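Long-range contacts in putative fimbrial subunit (Corynebacterium diphtheriae, PDB 4HSS), which serves as the major pilin SpaD, whose homopolymer forms the shaft of a surface pilus that probably mediates cell adhesion: residues L30-K35 / A105-L110; K34-E39 / E55-V60; G59-I64 / T94-T99; I114-E119 / P131-I136. All coordinates share one frame; numbering follows the deposited sequence.

All four contacts lie in the N-terminal prealbumin-like (CnaB-type) domain, a two-sheet sandwich. Contacts 1 and 2 pair strand 28-36 with 104-110 and with 55-56 in one sheet, their centres about 14 Å apart. Contacts 3 and 4, centres about 12 Å apart, pair the outer strands of the other sheet with 61-67 and 113-121, neighbours in its middle. Contacts 1 and 3, with centres about 8 Å apart, face each other across the core, where Phe107 CD1 meets Ile64 CD1 at 3.5 Å. Lys34, where the segments of contacts 1 and 2 overlap, packs in contact 2 and carries the isopeptide link to Asn156; Glu119 of contact 4 packs against it. The calcium site around Glu408 lies away from all four.

Contact 1: L30-K35 / A105-L110; sequences LTLHKK and AVFDNL
Leu32 and Phe107 both set CG opposite their own carbonyl carbon (chi1 -60° and -65°), and these two turns bring the leucine tip to the ring: Leu32 CD1 sits near the ring plane at its edge, 3.6 Å from Phe107 CE2. Leu30 swings its CG the other way, away from its backbone nitrogen, and runs alongside the phenylalanine, with Leu30 CB 4.1 Å from Phe107 CB. Beneath these side chains two antiparallel strands are zipped together. Phe107 N gives a 2.7 Å bond to Leu30 O, almost in line with the carbonyl, and Leu30 N returns one of 3.0 Å to Phe107 O. The next hydrogen-bonded pair repeats the pattern, Leu32 N reaching Ala105 O at 2.8 Å with a nearly straight N-H (177°), while Ala105 N bonds back to Leu32 O. Leu30 O also lies in the plane of the Phe107 ring, against its edge. Where the chain turns its corner at Asn109, Leu110 folds back and lays CD2 beside Leu30 CB.

Leu30, Leu32, Ala105 and Phe107 therefore make one apolar face, turned toward Phe62, Ile64 and Val117 of the opposing sheet. On the other face Thr31 and Val106 stand side by side, with Thr31 OG1 3.9 Å from Val106 CG2. On its far edge strand 28-36 also bonds to strand 149-166, Thr31 to Val150 and Ala152, so it runs between two neighbours. The chemistry thus divides the work: the backbone pairs satisfy the buried amides and carbonyls of Leu30 and Leu32, and the core face contributes purely apolar packing to the sandwich.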
loop_
_atom_site.group_PDB
_atom_site.type_symbol
_atom_site.label_atom_id
_atom_site.label_comp_id
_atom_site.label_asym_id
_atom_site.label_seq_id
_atom_site.Cartn_x
_atom_site.Cartn_y
_atom_site.Cartn_z
ATOM N N LEU A 30 -20.538 -8.701 31.574
ATOM C CA LEU A 30 -20.509 -8.751 30.137
ATOM C C LEU A 30 -19.150 -9.283 29.685
ATOM O O LEU A 30 -18.119 -8.773 30.095
ATOM C CB LEU A 30 -20.804 -7.377 29.525
ATOM C CG LEU A 30 -20.646 -7.291 28.004
ATOM C CD1 LEU A 30 -21.655 -8.174 27.304
ATOM C CD2 LEU A 30 -20.724 -5.841 27.519
ATOM N N THR A 31 -19.165 -10.305 28.836
ATOM C CA THR A 31 -17.972 -10.934 28.300
ATOM C C THR A 31 -18.031 -10.874 26.795
ATOM O O THR A 31 -18.897 -11.506 26.166
ATOM C CB THR A 31 -17.839 -12.374 28.820
ATOM O OG1 THR A 31 -17.788 -12.326 30.247
ATOM C CG2 THR A 31 -16.612 -13.090 28.264
ATOM N N LEU A 32 -17.062 -10.149 26.217
ATOM C CA LEU A 32 -16.949 -9.983 24.780
ATOM C C LEU A 32 -15.904 -10.923 24.239
ATOM O O LEU A 32 -14.810 -11.003 24.798
ATOM C CB LEU A 32 -16.617 -8.508 24.431
ATOM C CG LEU A 32 -17.655 -7.476 24.892
ATOM C CD1 LEU A 32 -17.151 -6.099 24.734
ATOM C CD2 LEU A 32 -18.949 -7.606 24.123
ATOM N N HIS A 33 -16.263 -11.686 23.195
ATOM C CA HIS A 33 -15.333 -12.604 22.533
ATOM C C HIS A 33 -15.107 -12.095 21.121
ATOM O O HIS A 33 -15.776 -12.519 20.173
ATOM C CB HIS A 33 -15.829 -14.059 22.547
ATOM C CG HIS A 33 -15.842 -14.711 23.891
ATOM N ND1 HIS A 33 -14.677 -15.092 24.516
ATOM C CD2 HIS A 33 -16.890 -15.069 24.659
ATOM C CE1 HIS A 33 -15.048 -15.634 25.660
ATOM N NE2 HIS A 33 -16.371 -15.643 25.789
ATOM N N LYS A 34 -14.167 -11.142 21.010
ATOM C CA LYS A 34 -13.830 -10.442 19.794
ATOM C C LYS A 34 -13.248 -11.369 18.768
ATOM O O LYS A 34 -12.306 -12.126 19.026
ATOM C CB LYS A 34 -12.888 -9.259 20.069
ATOM C CG LYS A 34 -12.719 -8.297 18.881
ATOM C CD LYS A 34 -14.051 -7.793 18.370
ATOM C CE LYS A 34 -13.868 -6.654 17.402
ATOM N NZ LYS A 34 -13.483 -7.085 16.030
ATOM N N LYS A 35 -13.856 -11.303 17.593
ATOM C CA LYS A 35 -13.456 -12.120 16.482
ATOM C C LYS A 35 -13.170 -11.261 15.272
ATOM O O LYS A 35 -13.825 -10.238 15.026
ATOM C CB LYS A 35 -14.541 -13.166 16.161
ATOM C CG LYS A 35 -14.649 -14.300 17.162
ATOM C CD LYS A 35 -13.610 -15.382 16.908
ATOM C CE LYS A 35 -13.713 -16.467 17.942
ATOM N NZ LYS A 35 -12.378 -17.030 18.263
ATOM N N ALA A 105 -12.658 -9.634 26.487
ATOM C CA ALA A 105 -12.810 -8.461 27.330
ATOM C C ALA A 105 -13.982 -8.710 28.275
ATOM O O ALA A 105 -15.106 -8.957 27.813
ATOM C CB ALA A 105 -13.034 -7.222 26.475
ATOM N N VAL A 106 -13.696 -8.729 29.592
ATOM C CA VAL A 106 -14.664 -9.002 30.640
ATOM C C VAL A 106 -14.964 -7.733 31.436
ATOM O O VAL A 106 -14.065 -7.070 31.938
ATOM C CB VAL A 106 -14.218 -10.171 31.558
ATOM C CG1 VAL A 106 -15.255 -10.447 32.642
ATOM C CG2 VAL A 106 -13.979 -11.439 30.744
ATOM N N PHE A 107 -16.255 -7.411 31.542
ATOM C CA PHE A 107 -16.785 -6.280 32.294
ATOM C C PHE A 107 -17.519 -6.843 33.517
ATOM O O PHE A 107 -18.611 -7.374 33.374
ATOM C CB PHE A 107 -17.700 -5.407 31.403
ATOM C CG PHE A 107 -17.020 -4.707 30.252
ATOM C CD1 PHE A 107 -16.541 -3.416 30.388
ATOM C CD2 PHE A 107 -16.875 -5.336 29.023
ATOM C CE1 PHE A 107 -15.967 -2.743 29.300
ATOM C CE2 PHE A 107 -16.262 -4.677 27.947
ATOM C CZ PHE A 107 -15.818 -3.386 28.091
ATOM N N ASP A 108 -16.874 -6.791 34.702
ATOM C CA ASP A 108 -17.376 -7.357 35.965
ATOM C C ASP A 108 -18.060 -6.330 36.881
ATOM O O ASP A 108 -17.921 -5.120 36.667
ATOM C CB ASP A 108 -16.211 -8.000 36.749
ATOM C CG ASP A 108 -15.991 -9.497 36.525
ATOM O OD1 ASP A 108 -16.989 -10.222 36.273
ATOM O OD2 ASP A 108 -14.833 -9.959 36.689
ATOM N N ASN A 109 -18.762 -6.846 37.939
ATOM C CA ASN A 109 -19.454 -6.112 39.002
ATOM C C ASN A 109 -20.239 -4.945 38.439
ATOM O O ASN A 109 -20.077 -3.787 38.858
ATOM C CB ASN A 109 -18.466 -5.651 40.077
ATOM C CG ASN A 109 -18.313 -6.684 41.156
ATOM O OD1 ASN A 109 -19.137 -6.771 42.082
ATOM N ND2 ASN A 109 -17.303 -7.543 41.008
ATOM N N LEU A 110 -21.053 -5.274 37.425
ATOM C CA LEU A 110 -21.886 -4.363 36.666
ATOM C C LEU A 110 -23.221 -4.178 37.307
ATOM O O LEU A 110 -23.924 -5.156 37.528
ATOM C CB LEU A 110 -22.067 -4.954 35.258
ATOM C CG LEU A 110 -21.347 -4.281 34.095
ATOM C CD1 LEU A 110 -20.050 -3.628 34.519
ATOM C CD2 LEU A 110 -21.070 -5.271 33.008
#

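Contact 2: K34-E39 / E55-V60; sequences KKKGAE and EPLNGV
Lys34 lies alongside Leu57 at the isopeptide site of a CnaB-type domain, where Lys34 NZ is joined covalently to Asn156 CG on strand 149-166. The backbone bonds come first. Lys36 and Glu55 form a hydrogen-bonded antiparallel pair: Lys36 N reaches Glu55 O at 2.9 Å, and Glu55 N reaches Lys36 O at 3.2 Å, in the carbonyl plane. Leu57 N then bonds to Lys34 O at 3.1 Å from well above the carbonyl plane, 48° out of it, as the short strand 55-56 gives way to a turn.

Side-chain packing uses the lysine chains and their ends. Leu57 is straddled: the Leu57 and Lys36 side chains cross at about a right angle, with Leu57 CD1 3.9 Å from Lys36 CD, while Leu57 CD2 meets Lys34 NZ. Lys35 lays its amino end over the proline ring in plain van der Waals contact, Lys35 NZ 3.4 Å from Pro56 CG.

The one ion pair across the contact, Lys36 NZ with Glu55 OE1, is long at 3.9 Å and so probably weak.

The linked nitrogen is reached by a Lys34 chain that bends at chi2 (54°) and again at chi4, doubling back so that Lys34 NZ makes a weak hydrogen bond to Lys35 O at 3.3 Å.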
loop_
_atom_site.group_PDB
_atom_site.type_symbol
_atom_site.label_atom_id
_atom_site.label_comp_id
_atom_site.label_asym_id
_atom_site.label_seq_id
_atom_site.Cartn_x
_atom_site.Cartn_y
_atom_site.Cartn_z
ATOM N N LYS A 34 -14.167 -11.142 21.010
ATOM C CA LYS A 34 -13.830 -10.442 19.794
ATOM C C LYS A 34 -13.248 -11.369 18.768
ATOM O O LYS A 34 -12.306 -12.126 19.026
ATOM C CB LYS A 34 -12.888 -9.259 20.069
ATOM C CG LYS A 34 -12.719 -8.297 18.881
ATOM C CD LYS A 34 -14.051 -7.793 18.370
ATOM C CE LYS A 34 -13.868 -6.654 17.402
ATOM N NZ LYS A 34 -13.483 -7.085 16.030
ATOM N N LYS A 35 -13.856 -11.303 17.593
ATOM C CA LYS A 35 -13.456 -12.120 16.482
ATOM C C LYS A 35 -13.170 -11.261 15.272
ATOM O O LYS A 35 -13.825 -10.238 15.026
ATOM C CB LYS A 35 -14.541 -13.166 16.161
ATOM C CG LYS A 35 -14.649 -14.300 17.162
ATOM C CD LYS A 35 -13.610 -15.382 16.908
ATOM C CE LYS A 35 -13.713 -16.467 17.942
ATOM N NZ LYS A 35 -12.378 -17.030 18.263
ATOM N N LYS A 36 -12.166 -11.717 14.526
ATOM C CA LYS A 36 -11.673 -11.214 13.263
ATOM C C LYS A 36 -12.338 -12.112 12.209
ATOM O O LYS A 36 -12.160 -13.331 12.245
ATOM C CB LYS A 36 -10.143 -11.348 13.322
ATOM C CG LYS A 36 -9.295 -10.676 12.271
ATOM C CD LYS A 36 -7.827 -10.629 12.767
ATOM C CE LYS A 36 -7.105 -11.969 12.852
ATOM N NZ LYS A 36 -6.046 -11.987 13.906
ATOM N N GLY A 37 -13.204 -11.531 11.379
ATOM C CA GLY A 37 -13.939 -12.270 10.355
ATOM C C GLY A 37 -15.254 -11.661 9.870
ATOM O O GLY A 37 -15.431 -10.434 9.871
ATOM N N ALA A 38 -16.186 -12.535 9.422
ATOM C CA ALA A 38 -17.479 -12.133 8.873
ATOM C C ALA A 38 -18.539 -11.962 9.966
ATOM O O ALA A 38 -18.625 -12.786 10.884
ATOM C CB ALA A 38 -17.944 -13.148 7.841
ATOM N N GLU A 39 -19.347 -10.884 9.834
ATOM C CA GLU A 39 -20.427 -10.466 10.736
ATOM C C GLU A 39 -21.448 -11.602 10.986
ATOM O O GLU A 39 -21.684 -12.435 10.104
ATOM C CB GLU A 39 -21.133 -9.209 10.166
ATOM C CG GLU A 39 -22.316 -8.688 10.973
ATOM C CD GLU A 39 -22.453 -7.182 11.053
ATOM O OE1 GLU A 39 -21.687 -6.566 11.831
ATOM O OE2 GLU A 39 -23.356 -6.624 10.386
ATOM N N GLU A 55 -10.938 -15.842 13.711
ATOM C CA GLU A 55 -9.785 -15.874 14.591
ATOM C C GLU A 55 -9.918 -14.863 15.743
ATOM O O GLU A 55 -10.375 -13.739 15.517
ATOM C CB GLU A 55 -8.498 -15.612 13.791
ATOM C CG GLU A 55 -7.715 -16.871 13.438
ATOM C CD GLU A 55 -6.552 -16.682 12.478
ATOM O OE1 GLU A 55 -5.823 -15.667 12.599
ATOM O OE2 GLU A 55 -6.358 -17.564 11.609
ATOM N N PRO A 56 -9.484 -15.251 16.976
ATOM C CA PRO A 56 -9.535 -14.330 18.127
ATOM C C PRO A 56 -8.710 -13.079 17.874
ATOM O O PRO A 56 -7.592 -13.149 17.355
ATOM C CB PRO A 56 -8.941 -15.154 19.268
ATOM C CG PRO A 56 -9.087 -16.560 18.851
ATOM C CD PRO A 56 -8.893 -16.544 17.373
ATOM N N LEU A 57 -9.280 -11.930 18.222
ATOM C CA LEU A 57 -8.626 -10.655 17.987
ATOM C C LEU A 57 -8.350 -9.911 19.292
ATOM O O LEU A 57 -9.272 -9.417 19.960
ATOM C CB LEU A 57 -9.470 -9.816 17.012
ATOM C CG LEU A 57 -8.955 -8.442 16.621
ATOM C CD1 LEU A 57 -7.567 -8.515 15.985
ATOM C CD2 LEU A 57 -9.953 -7.741 15.724
ATOM N N ASN A 58 -7.055 -9.846 19.649
ATOM C CA ASN A 58 -6.568 -9.085 20.796
ATOM C C ASN A 58 -6.246 -7.649 20.361
ATOM O O ASN A 58 -6.033 -7.412 19.178
ATOM C CB ASN A 58 -5.342 -9.756 21.403
ATOM C CG ASN A 58 -5.648 -11.062 22.088
ATOM O OD1 ASN A 58 -6.629 -11.201 22.843
ATOM N ND2 ASN A 58 -4.785 -12.040 21.871
ATOM N N GLY A 59 -6.236 -6.713 21.310
ATOM C CA GLY A 59 -5.897 -5.315 21.054
ATOM C C GLY A 59 -7.042 -4.366 20.816
ATOM O O GLY A 59 -6.812 -3.164 20.685
ATOM N N VAL A 60 -8.280 -4.877 20.767
ATOM C CA VAL A 60 -9.466 -4.050 20.563
ATOM C C VAL A 60 -10.001 -3.641 21.918
ATOM O O VAL A 60 -10.224 -4.507 22.768
ATOM C CB VAL A 60 -10.538 -4.754 19.706
ATOM C CG1 VAL A 60 -11.790 -3.895 19.561
ATOM C CG2 VAL A 60 -9.974 -5.118 18.336
#

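Contact 3: G59-I64 / T94-T99; sequences GVTFKI and TKEVET
Phe62 and Ile64 pair with Val97 and Lys95 in an antiparallel edge pairing, in which strand 93-98, outermost in its sheet within the chain, lies along strand 61-67. Phe62 N meets Val97 O at 2.9 Å and Ile64 N meets Lys95 O at 3.0 Å, and each pair closes with the return bond.

The face carrying Thr61, Lys63, Glu96 and Glu98 is built from polar residues that touch mostly through carbon. Glu96, with CG opposite its carbonyl carbon (chi1 -80°), lays CG 3.8 Å from Lys63 CB and carries OE2 on to Thr61 CG2, 3.4 Å away. Glu96 OE2 also has a weak hydrogen bond to Thr120. On the face turned to the core, Ile64 CG1 packs beside Lys95 CB at 3.7 Å, and the extended lysine reaches out to give NZ to Asp108 O.

Past the end of the strand the pairing runs on into the turn. Gly59 N reaches Thr99 O, and Thr99 N reaches Val60 O at 2.9 Å. Thr99 OG1 bonds to Leu57 O while accepting a weak bond from Val60 N, so this hydroxyl stitches the turn at two points. The result is one side of the four-stranded sheet, ordered 93-98, 61-67, 113-121, 132-136, of a prealbumin-like sandwich.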
loop_
_atom_site.group_PDB
_atom_site.type_symbol
_atom_site.label_atom_id
_atom_site.label_comp_id
_atom_site.label_asym_id
_atom_site.label_seq_id
_atom_site.Cartn_x
_atom_site.Cartn_y
_atom_site.Cartn_z
ATOM N N GLY A 59 -6.236 -6.713 21.310
ATOM C CA GLY A 59 -5.897 -5.315 21.054
ATOM C C GLY A 59 -7.042 -4.366 20.816
ATOM O O GLY A 59 -6.812 -3.164 20.685
ATOM N N VAL A 60 -8.280 -4.877 20.767
ATOM C CA VAL A 60 -9.466 -4.050 20.563
ATOM C C VAL A 60 -10.001 -3.641 21.918
ATOM O O VAL A 60 -10.224 -4.507 22.768
ATOM C CB VAL A 60 -10.538 -4.754 19.706
ATOM C CG1 VAL A 60 -11.790 -3.895 19.561
ATOM C CG2 VAL A 60 -9.974 -5.118 18.336
ATOM N N THR A 61 -10.222 -2.318 22.109
ATOM C CA THR A 61 -10.773 -1.742 23.337
ATOM C C THR A 61 -12.275 -1.506 23.181
ATOM O O THR A 61 -12.741 -0.988 22.163
ATOM C CB THR A 61 -10.044 -0.421 23.732
ATOM O OG1 THR A 61 -8.639 -0.665 23.838
ATOM C CG2 THR A 61 -10.567 0.176 25.053
ATOM N N PHE A 62 -13.015 -1.858 24.215
ATOM C CA PHE A 62 -14.444 -1.634 24.231
ATOM C C PHE A 62 -14.843 -0.735 25.372
ATOM O O PHE A 62 -14.300 -0.854 26.475
ATOM C CB PHE A 62 -15.208 -2.956 24.311
ATOM C CG PHE A 62 -15.361 -3.611 22.955
ATOM C CD1 PHE A 62 -16.353 -3.194 22.067
ATOM C CD2 PHE A 62 -14.538 -4.669 22.578
ATOM C CE1 PHE A 62 -16.511 -3.822 20.827
ATOM C CE2 PHE A 62 -14.703 -5.297 21.337
ATOM C CZ PHE A 62 -15.670 -4.855 20.460
ATOM N N LYS A 63 -15.797 0.165 25.100
ATOM C CA LYS A 63 -16.357 1.062 26.106
ATOM C C LYS A 63 -17.821 0.750 26.283
ATOM O O LYS A 63 -18.572 0.809 25.308
ATOM C CB LYS A 63 -16.169 2.535 25.711
ATOM C CG LYS A 63 -16.732 3.519 26.746
ATOM C CD LYS A 63 -16.654 4.964 26.269
ATOM C CE LYS A 63 -16.625 5.913 27.447
ATOM N NZ LYS A 63 -16.606 7.343 27.028
ATOM N N ILE A 64 -18.228 0.434 27.509
ATOM C CA ILE A 64 -19.624 0.178 27.907
ATOM C C ILE A 64 -20.150 1.416 28.607
ATOM O O ILE A 64 -19.421 2.064 29.355
ATOM C CB ILE A 64 -19.829 -1.099 28.777
ATOM C CG1 ILE A 64 -19.078 -0.984 30.143
ATOM C CG2 ILE A 64 -19.429 -2.345 27.977
ATOM C CD1 ILE A 64 -19.536 -1.843 31.210
ATOM N N THR A 94 -19.147 4.561 33.079
ATOM C CA THR A 94 -18.498 3.947 31.909
ATOM C C THR A 94 -17.335 3.065 32.343
ATOM O O THR A 94 -16.831 3.224 33.453
ATOM C CB THR A 94 -18.017 5.005 30.914
ATOM O OG1 THR A 94 -17.250 5.971 31.625
ATOM C CG2 THR A 94 -19.161 5.660 30.139
ATOM N N LYS A 95 -16.909 2.142 31.469
ATOM C CA LYS A 95 -15.815 1.217 31.734
ATOM C C LYS A 95 -15.198 0.820 30.406
ATOM O O LYS A 95 -15.946 0.557 29.458
ATOM C CB LYS A 95 -16.342 -0.009 32.501
ATOM C CG LYS A 95 -15.285 -0.783 33.275
ATOM C CD LYS A 95 -15.920 -1.939 34.035
ATOM C CE LYS A 95 -14.892 -2.887 34.589
ATOM N NZ LYS A 95 -15.530 -4.079 35.203
ATOM N N GLU A 96 -13.824 0.838 30.318
ATOM C CA GLU A 96 -13.052 0.489 29.107
ATOM C C GLU A 96 -12.171 -0.708 29.374
ATOM O O GLU A 96 -11.495 -0.745 30.402
ATOM C CB GLU A 96 -12.212 1.655 28.617
ATOM C CG GLU A 96 -12.995 2.688 27.821
ATOM C CD GLU A 96 -12.155 3.693 27.050
ATOM O OE1 GLU A 96 -12.398 4.914 27.197
ATOM O OE2 GLU A 96 -11.276 3.259 26.271
ATOM N N VAL A 97 -12.232 -1.725 28.488
ATOM C CA VAL A 97 -11.458 -2.969 28.609
ATOM C C VAL A 97 -10.926 -3.360 27.226
ATOM O O VAL A 97 -11.690 -3.354 26.263
ATOM C CB VAL A 97 -12.267 -4.145 29.241
ATOM C CG1 VAL A 97 -11.446 -5.430 29.258
ATOM C CG2 VAL A 97 -12.748 -3.822 30.648
ATOM N N GLU A 98 -9.641 -3.750 27.140
ATOM C CA GLU A 98 -9.013 -4.210 25.908
ATOM C C GLU A 98 -8.986 -5.737 25.919
ATOM O O GLU A 98 -8.806 -6.326 26.990
ATOM C CB GLU A 98 -7.608 -3.616 25.784
ATOM C CG GLU A 98 -6.945 -3.833 24.439
ATOM C CD GLU A 98 -5.496 -3.401 24.355
ATOM O OE1 GLU A 98 -5.162 -2.646 23.415
ATOM O OE2 GLU A 98 -4.692 -3.826 25.215
ATOM N N THR A 99 -9.189 -6.379 24.743
ATOM C CA THR A 99 -9.199 -7.842 24.590
ATOM C C THR A 99 -7.750 -8.358 24.853
ATOM O O THR A 99 -6.802 -7.726 24.393
ATOM C CB THR A 99 -9.836 -8.245 23.229
ATOM O OG1 THR A 99 -9.053 -7.785 22.132
ATOM C CG2 THR A 99 -11.260 -7.727 23.070
#

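Contact 4: I114-E119 / P131-I136; sequences IYLVEE and PFIVSI
Val117 tucks under the ring of Phe132 on the core side of a prealbumin-like sandwich, where outermost strand 132-136 runs antiparallel to 113-121. This is the tight part. Phe132 places CG between its backbone N and carbonyl carbon (chi1 60°), which folds the ring back over its cross-strand partner. Val117 CB then sits over the centre of the ring face in a CH-pi contact, 3.7 Å from the centroid and 12° off the normal, and Val117 CG1 comes to 3.5 Å from Phe132 CZ. The valine's second methyl, CG2, reaches Val134 CG2. Leu30 and Leu32 of the facing sheet cover Val117 from the core. The backbone here is just as close: Val117 N bonds to Phe132 O at 2.7 Å. Tyr115 N reaches Val134 O at 2.8 Å, and Val134 N bonds back to Tyr115 O. Farther along the same face, Tyr115 and Ile136 add buried apolar packing, Tyr115 CD1 lying 4.0 Å from Ile136 CD1, with the tyrosine hydroxyl bonded to Asp111 O.

Packing is slacker where the contact opens toward solvent. At one end Glu118, partly exposed, offers only its CG to Pro131 CB, 4.0 Å away.

On the opposite face Ile133 crosses to Leu116 and Ile114, while the short helix 83-86 touches Ile133 and Pro131 through Ala86 and Ala83. Ser135, partly exposed on the same face, uses its hydroxyl for a bond to Pro137 O, yet the hydroxyl still abuts a methyl group across the strands: Ile114 CD1 lies 3.4 Å from Ser135 OG.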
loop_
_atom_site.group_PDB
_atom_site.type_symbol
_atom_site.label_atom_id
_atom_site.label_comp_id
_atom_site.label_asym_id
_atom_site.label_seq_id
_atom_site.Cartn_x
_atom_site.Cartn_y
_atom_site.Cartn_z
ATOM N N ILE A 114 -29.313 -1.265 31.343
ATOM C CA ILE A 114 -29.118 -1.267 29.893
ATOM C C ILE A 114 -27.804 -0.557 29.599
ATOM O O ILE A 114 -27.537 0.517 30.136
ATOM C CB ILE A 114 -30.306 -0.658 29.063
ATOM C CG1 ILE A 114 -31.678 -1.165 29.515
ATOM C CG2 ILE A 114 -30.096 -0.816 27.526
ATOM C CD1 ILE A 114 -31.902 -2.652 29.444
ATOM N N TYR A 115 -27.001 -1.173 28.741
ATOM C CA TYR A 115 -25.695 -0.691 28.361
ATOM C C TYR A 115 -25.541 -0.619 26.879
ATOM O O TYR A 115 -25.979 -1.514 26.140
ATOM C CB TYR A 115 -24.599 -1.631 28.916
ATOM C CG TYR A 115 -24.441 -1.600 30.418
ATOM C CD1 TYR A 115 -25.248 -2.383 31.241
ATOM C CD2 TYR A 115 -23.448 -0.828 31.017
ATOM C CE1 TYR A 115 -25.119 -2.343 32.626
ATOM C CE2 TYR A 115 -23.285 -0.807 32.403
ATOM C CZ TYR A 115 -24.142 -1.544 33.204
ATOM O OH TYR A 115 -23.970 -1.535 34.566
ATOM N N LEU A 116 -24.832 0.427 26.449
ATOM C CA LEU A 116 -24.383 0.648 25.087
ATOM C C LEU A 116 -22.946 0.177 25.014
ATOM O O LEU A 116 -22.138 0.564 25.867
ATOM C CB LEU A 116 -24.511 2.133 24.742
ATOM C CG LEU A 116 -23.796 2.616 23.516
ATOM C CD1 LEU A 116 -24.422 2.030 22.260
ATOM C CD2 LEU A 116 -23.808 4.108 23.487
ATOM N N VAL A 117 -22.628 -0.670 24.025
ATOM C CA VAL A 117 -21.293 -1.221 23.836
ATOM C C VAL A 117 -20.685 -0.651 22.540
ATOM O O VAL A 117 -21.210 -0.904 21.453
ATOM C CB VAL A 117 -21.330 -2.776 23.837
ATOM C CG1 VAL A 117 -19.919 -3.362 23.825
ATOM C CG2 VAL A 117 -22.123 -3.310 25.029
ATOM N N GLU A 118 -19.575 0.107 22.665
ATOM C CA GLU A 118 -18.846 0.743 21.555
ATOM C C GLU A 118 -17.367 0.352 21.499
ATOM O O GLU A 118 -16.725 0.257 22.551
ATOM C CB GLU A 118 -18.896 2.278 21.719
ATOM C CG GLU A 118 -20.265 2.925 21.638
ATOM C CD GLU A 118 -20.258 4.387 22.045
ATOM O OE1 GLU A 118 -19.926 4.688 23.215
ATOM O OE2 GLU A 118 -20.597 5.235 21.189
ATOM N N GLU A 119 -16.808 0.198 20.284
ATOM C CA GLU A 119 -15.369 -0.039 20.096
ATOM C C GLU A 119 -14.691 1.321 20.092
ATOM O O GLU A 119 -15.090 2.176 19.304
ATOM C CB GLU A 119 -15.020 -0.819 18.793
ATOM C CG GLU A 119 -16.121 -1.689 18.221
ATOM C CD GLU A 119 -15.712 -2.897 17.395
ATOM O OE1 GLU A 119 -16.620 -3.630 16.939
ATOM O OE2 GLU A 119 -14.495 -3.117 17.199
ATOM N N PRO A 131 -21.863 -0.249 16.882
ATOM C CA PRO A 131 -22.177 -0.334 18.323
ATOM C C PRO A 131 -23.481 -1.098 18.589
ATOM O O PRO A 131 -24.365 -1.146 17.735
ATOM C CB PRO A 131 -22.318 1.136 18.757
ATOM C CG PRO A 131 -21.666 1.934 17.659
ATOM C CD PRO A 131 -21.915 1.150 16.410
ATOM N N PHE A 132 -23.602 -1.698 19.774
ATOM C CA PHE A 132 -24.767 -2.491 20.124
ATOM C C PHE A 132 -25.207 -2.227 21.549
ATOM O O PHE A 132 -24.475 -1.606 22.320
ATOM C CB PHE A 132 -24.491 -3.984 19.900
ATOM C CG PHE A 132 -23.359 -4.627 20.670
ATOM C CD1 PHE A 132 -22.059 -4.594 20.184
ATOM C CD2 PHE A 132 -23.612 -5.361 21.826
ATOM C CE1 PHE A 132 -21.023 -5.254 20.861
ATOM C CE2 PHE A 132 -22.582 -6.027 22.495
ATOM C CZ PHE A 132 -21.301 -5.990 21.998
ATOM N N ILE A 133 -26.434 -2.689 21.880
ATOM C CA ILE A 133 -27.105 -2.520 23.168
ATOM C C ILE A 133 -27.209 -3.883 23.856
ATOM O O ILE A 133 -27.488 -4.876 23.189
ATOM C CB ILE A 133 -28.513 -1.849 22.907
ATOM C CG1 ILE A 133 -28.392 -0.353 22.535
ATOM C CG2 ILE A 133 -29.524 -2.062 24.017
ATOM C CD1 ILE A 133 -27.927 0.620 23.660
ATOM N N VAL A 134 -26.954 -3.928 25.179
ATOM C CA VAL A 134 -27.106 -5.148 25.980
ATOM C C VAL A 134 -27.854 -4.809 27.281
ATOM O O VAL A 134 -27.676 -3.741 27.865
ATOM C CB VAL A 134 -25.808 -5.974 26.262
ATOM C CG1 VAL A 134 -25.210 -6.542 24.983
ATOM C CG2 VAL A 134 -24.766 -5.182 27.049
ATOM N N SER A 135 -28.676 -5.754 27.726
ATOM C CA SER A 135 -29.463 -5.680 28.944
ATOM C C SER A 135 -28.854 -6.638 29.966
ATOM O O SER A 135 -28.538 -7.773 29.612
ATOM C CB SER A 135 -30.923 -6.027 28.654
ATOM O OG SER A 135 -31.661 -6.066 29.864
ATOM N N ILE A 136 -28.674 -6.168 31.226
ATOM C CA ILE A 136 -28.107 -6.950 32.338
ATOM C C ILE A 136 -29.099 -6.877 33.475
ATOM O O ILE A 136 -29.238 -5.811 34.060
ATOM C CB ILE A 136 -26.671 -6.475 32.746
ATOM C CG1 ILE A 136 -25.684 -6.617 31.569
ATOM C CG2 ILE A 136 -26.164 -7.222 33.987
ATOM C CD1 ILE A 136 -24.371 -6.256 31.826
#